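Local coordinates for uncharacterized conserved protein YjbQ/UPF0047 family, ortholog yugU B.subtilis (Clostridium acetobutylicum, PDB 1VMH), which is of unknown function, a member of the YjbQ/UPF0047 family that adopts the YjbQ-like fold and assembles as three chains, at residues His56-Ile61 with Glu130-Arg135. Residues are numbered along the deposited sequence; the frame is centred on the assembly and turned at random.
Sequences HTTAGI and EFDGPR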
ATOM      1  N   HIS A  56      -6.799 -12.961  -2.263  1.00 12.31           N
ATOM      2  CA  HIS A  56      -6.468 -13.838  -1.159  1.00 12.97           C
ATOM      3  C   HIS A  56      -5.969 -13.035   0.029  1.00 12.91           C
ATOM      4  O   HIS A  56      -5.085 -12.215  -0.119  1.00 15.03           O
ATOM      5  CB  HIS A  56      -5.371 -14.784  -1.622  1.00 14.43           C
ATOM      6  CG  HIS A  56      -5.748 -15.541  -2.853  1.00 15.70           C
ATOM      7  ND1 HIS A  56      -6.722 -16.517  -2.844  1.00 13.81           N
ATOM      8  CD2 HIS A  56      -5.275 -15.486  -4.122  1.00 14.78           C
ATOM      9  CE1 HIS A  56      -6.849 -17.006  -4.074  1.00 14.22           C
ATOM     10  NE2 HIS A  56      -5.971 -16.412  -4.856  1.00 15.87           N
ATOM     11  N   THR A  57      -6.478 -13.316   1.211  1.00 13.12           N
ATOM     12  CA  THR A  57      -6.122 -12.573   2.409  1.00 12.80           C
ATOM     13  C   THR A  57      -4.787 -12.981   3.035  1.00 12.89           C
ATOM     14  O   THR A  57      -4.354 -12.337   3.971  1.00 13.64           O
ATOM     15  CB  THR A  57      -7.229 -12.636   3.419  1.00 14.41           C
ATOM     16  OG1 THR A  57      -7.461 -13.995   3.757  1.00 15.75           O
ATOM     17  CG2 THR A  57      -8.492 -12.002   2.869  1.00 16.99           C
ATOM     18  N   THR A  58      -4.150 -14.020   2.487  1.00 13.89           N
ATOM     19  CA  THR A  58      -2.836 -14.493   2.940  1.00 14.65           C
ATOM     20  C   THR A  58      -1.785 -14.376   1.840  1.00 13.77           C
ATOM     21  O   THR A  58      -0.732 -15.010   1.890  1.00 14.56           O
ATOM     22  CB  THR A  58      -2.918 -15.893   3.461  1.00 14.43           C
ATOM     23  OG1 THR A  58      -3.566 -16.695   2.471  1.00 14.64           O
ATOM     24  CG2 THR A  58      -3.701 -15.932   4.758  1.00 13.50           C
ATOM     25  N   ALA A  59      -2.047 -13.487   0.875  1.00 12.84           N
ATOM     26  CA  ALA A  59      -1.090 -13.126  -0.148  1.00 13.73           C
ATOM     27  C   ALA A  59      -1.338 -11.645  -0.513  1.00 14.49           C
ATOM     28  O   ALA A  59      -2.319 -11.040  -0.097  1.00 14.40           O
ATOM     29  CB  ALA A  59      -1.204 -14.024  -1.334  1.00 14.63           C
ATOM     30  N   GLY A  60      -0.429 -11.078  -1.283  1.00 14.43           N
ATOM     31  CA  GLY A  60      -0.551  -9.694  -1.673  1.00 13.17           C
ATOM     32  C   GLY A  60       0.192  -9.434  -2.969  1.00 13.21           C
ATOM     33  O   GLY A  60       0.568 -10.372  -3.700  1.00 13.34           O
ATOM     34  N   ILE A  61       0.314  -8.146  -3.286  1.00 11.36           N
ATOM     35  CA  ILE A  61       1.010  -7.689  -4.497  1.00 11.43           C
ATOM     36  C   ILE A  61       2.019  -6.632  -4.087  1.00 12.44           C
ATOM     37  O   ILE A  61       1.704  -5.756  -3.286  1.00 12.99           O
ATOM     38  CB  ILE A  61       0.048  -7.054  -5.529  1.00 12.52           C
ATOM     39  CG1 ILE A  61      -1.154  -7.975  -5.824  1.00 14.60           C
ATOM     40  CG2 ILE A  61       0.791  -6.662  -6.794  1.00 13.96           C
ATOM     41  CD1 ILE A  61      -0.901  -9.260  -6.563  1.00 15.00           C
ATOM     42  N   GLU A 130       3.230 -14.603  -2.032  1.00 13.31           N
ATOM     43  CA  GLU A 130       2.579 -15.683  -1.328  1.00 13.57           C
ATOM     44  C   GLU A 130       3.127 -15.756   0.070  1.00 13.91           C
ATOM     45  O   GLU A 130       4.343 -15.870   0.233  1.00 16.08           O
ATOM     46  CB  GLU A 130       2.833 -16.998  -2.068  1.00 14.79           C
ATOM     47  CG  GLU A 130       2.357 -18.255  -1.324  1.00 12.30           C
ATOM     48  CD  GLU A 130       0.854 -18.288  -1.241  1.00 14.63           C
ATOM     49  OE1 GLU A 130       0.289 -17.621  -0.360  1.00 15.32           O
ATOM     50  OE2 GLU A 130       0.220 -18.999  -2.050  1.00 17.21           O
ATOM     51  N   PHE A 131       2.239 -15.794   1.070  1.00 14.09           N
ATOM     52  CA  PHE A 131       2.639 -16.062   2.448  1.00 13.05           C
ATOM     53  C   PHE A 131       2.062 -17.330   3.117  1.00 12.62           C
ATOM     54  O   PHE A 131       2.405 -17.618   4.277  1.00 14.23           O
ATOM     55  CB  PHE A 131       2.386 -14.839   3.315  1.00 12.72           C
ATOM     56  CG  PHE A 131       3.147 -13.621   2.840  1.00 14.56           C
ATOM     57  CD1 PHE A 131       4.538 -13.599   2.876  1.00 13.69           C
ATOM     58  CD2 PHE A 131       2.469 -12.517   2.338  1.00 15.58           C
ATOM     59  CE1 PHE A 131       5.248 -12.478   2.451  1.00 15.45           C
ATOM     60  CE2 PHE A 131       3.171 -11.390   1.899  1.00 15.35           C
ATOM     61  CZ  PHE A 131       4.535 -11.379   1.943  1.00 14.69           C
ATOM     62  N   ASP A 132       1.211 -18.058   2.404  1.00 14.88           N
ATOM     63  CA  ASP A 132       0.614 -19.323   2.898  1.00 14.81           C
ATOM     64  C   ASP A 132       0.468 -20.362   1.805  1.00 18.15           C
ATOM     65  O   ASP A 132      -0.603 -20.935   1.615  1.00 17.07           O
ATOM     66  CB  ASP A 132      -0.737 -19.061   3.561  1.00 14.08           C
ATOM     67  CG  ASP A 132      -1.250 -20.269   4.349  1.00 18.09           C
ATOM     68  OD1 ASP A 132      -0.431 -21.042   4.900  1.00 21.70           O
ATOM     69  OD2 ASP A 132      -2.484 -20.407   4.424  1.00 19.12           O
ATOM     70  N   GLY A 133       1.551 -20.596   1.067  1.00 17.86           N
ATOM     71  CA  GLY A 133       1.532 -21.619   0.019  1.00 17.79           C
ATOM     72  C   GLY A 133       1.914 -22.973   0.589  1.00 17.80           C
ATOM     73  O   GLY A 133       2.208 -23.085   1.771  1.00 18.39           O
ATOM     74  N   PRO A 134       1.938 -24.002  -0.263  1.00 17.87           N
ATOM     75  CA  PRO A 134       1.614 -24.012  -1.691  1.00 16.16           C
ATOM     76  C   PRO A 134       0.102 -24.094  -1.909  1.00 19.61           C
ATOM     77  O   PRO A 134      -0.599 -24.887  -1.261  1.00 19.15           O
ATOM     78  CB  PRO A 134       2.316 -25.281  -2.182  1.00 17.86           C
ATOM     79  CG  PRO A 134       2.246 -26.190  -1.031  1.00 21.34           C
ATOM     80  CD  PRO A 134       2.371 -25.335   0.198  1.00 20.79           C
ATOM     81  N   ARG A 135      -0.400 -23.267  -2.811  1.00 16.03           N
ATOM     82  CA  ARG A 135      -1.823 -23.171  -3.057  1.00 17.31           C
ATOM     83  C   ARG A 135      -2.097 -22.806  -4.510  1.00 17.71           C
ATOM     84  O   ARG A 135      -1.246 -22.266  -5.219  1.00 17.35           O
ATOM     85  CB  ARG A 135      -2.461 -22.125  -2.139  1.00 17.35           C
ATOM     86  CG  ARG A 135      -2.583 -22.537  -0.680  1.00 17.92           C
ATOM     87  CD  ARG A 135      -3.252 -21.449   0.133  1.00 20.96           C
ATOM     88  NE  ARG A 135      -3.360 -21.778   1.552  1.00 18.93           N
ATOM     89  CZ  ARG A 135      -4.357 -22.461   2.112  1.00 22.17           C
ATOM     90  NH1 ARG A 135      -5.376 -22.915   1.388  1.00 27.39           N
ATOM     91  NH2 ARG A 135      -4.340 -22.688   3.417  1.00 22.13           N
TER
HETATM   92  O   HOH W   1      -4.570 -19.084   3.528  1.00 27.05           O
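Thr58 and Asp132 meet where a type I turn, His56 to Ala59, leads into strand 59-65 and passes the loop that leaves strand 124-130. Three atoms of Thr58 do the work. Its carbonyl oxygen accepts the backbone N-H of Phe131, with O and N 3.2 Å apart, a bond lying in the carbonyl plane but bent at hydrogen (141°). That same oxygen sits at the edge of the Phe131 ring, near its plane, and 3.4 Å from Phe131 CB. On the side chain, CB and OG1 each lie 3.8 Å from Asp132 CB, the two side chains slanting across one another. With chi1 at 52°, OG1 falls between the backbone N and the carbonyl carbon and holds a water at 2.8 Å; the water donates to Asp132 OD2 over 2.6 Å. OG1 is also hydrogen-bonded to Arg137 NH2, the same nitrogen that salt-bridges Glu130 OE1. Next comes Ala59, which pairs with Glu130 as an antiparallel, non-hydrogen-bonded bridge, both side chains on one face of the sheet, and its methyl lies 4.0 Å from Glu130 OE1.

In Glu130 the bend at chi2 (68°) brings OE1 back to the N-H of Asp132, two residues on, which it meets at 2.9 Å from above the carboxylate plane, while OE2 bonds Thr23. Gly60 then carries the strand on through backbone bonds to Thr129.

The buried carboxylate thus has partners on both oxygens. Asp132 OD2 likewise combines the water with Asn95 and a salt bridge to Arg135 NH2. Both acids bond mostly within the loop and to outside residues; the two segments themselves are joined directly by one backbone hydrogen bond and the Ala59-Glu130 bridge, and indirectly through the water and Arg137.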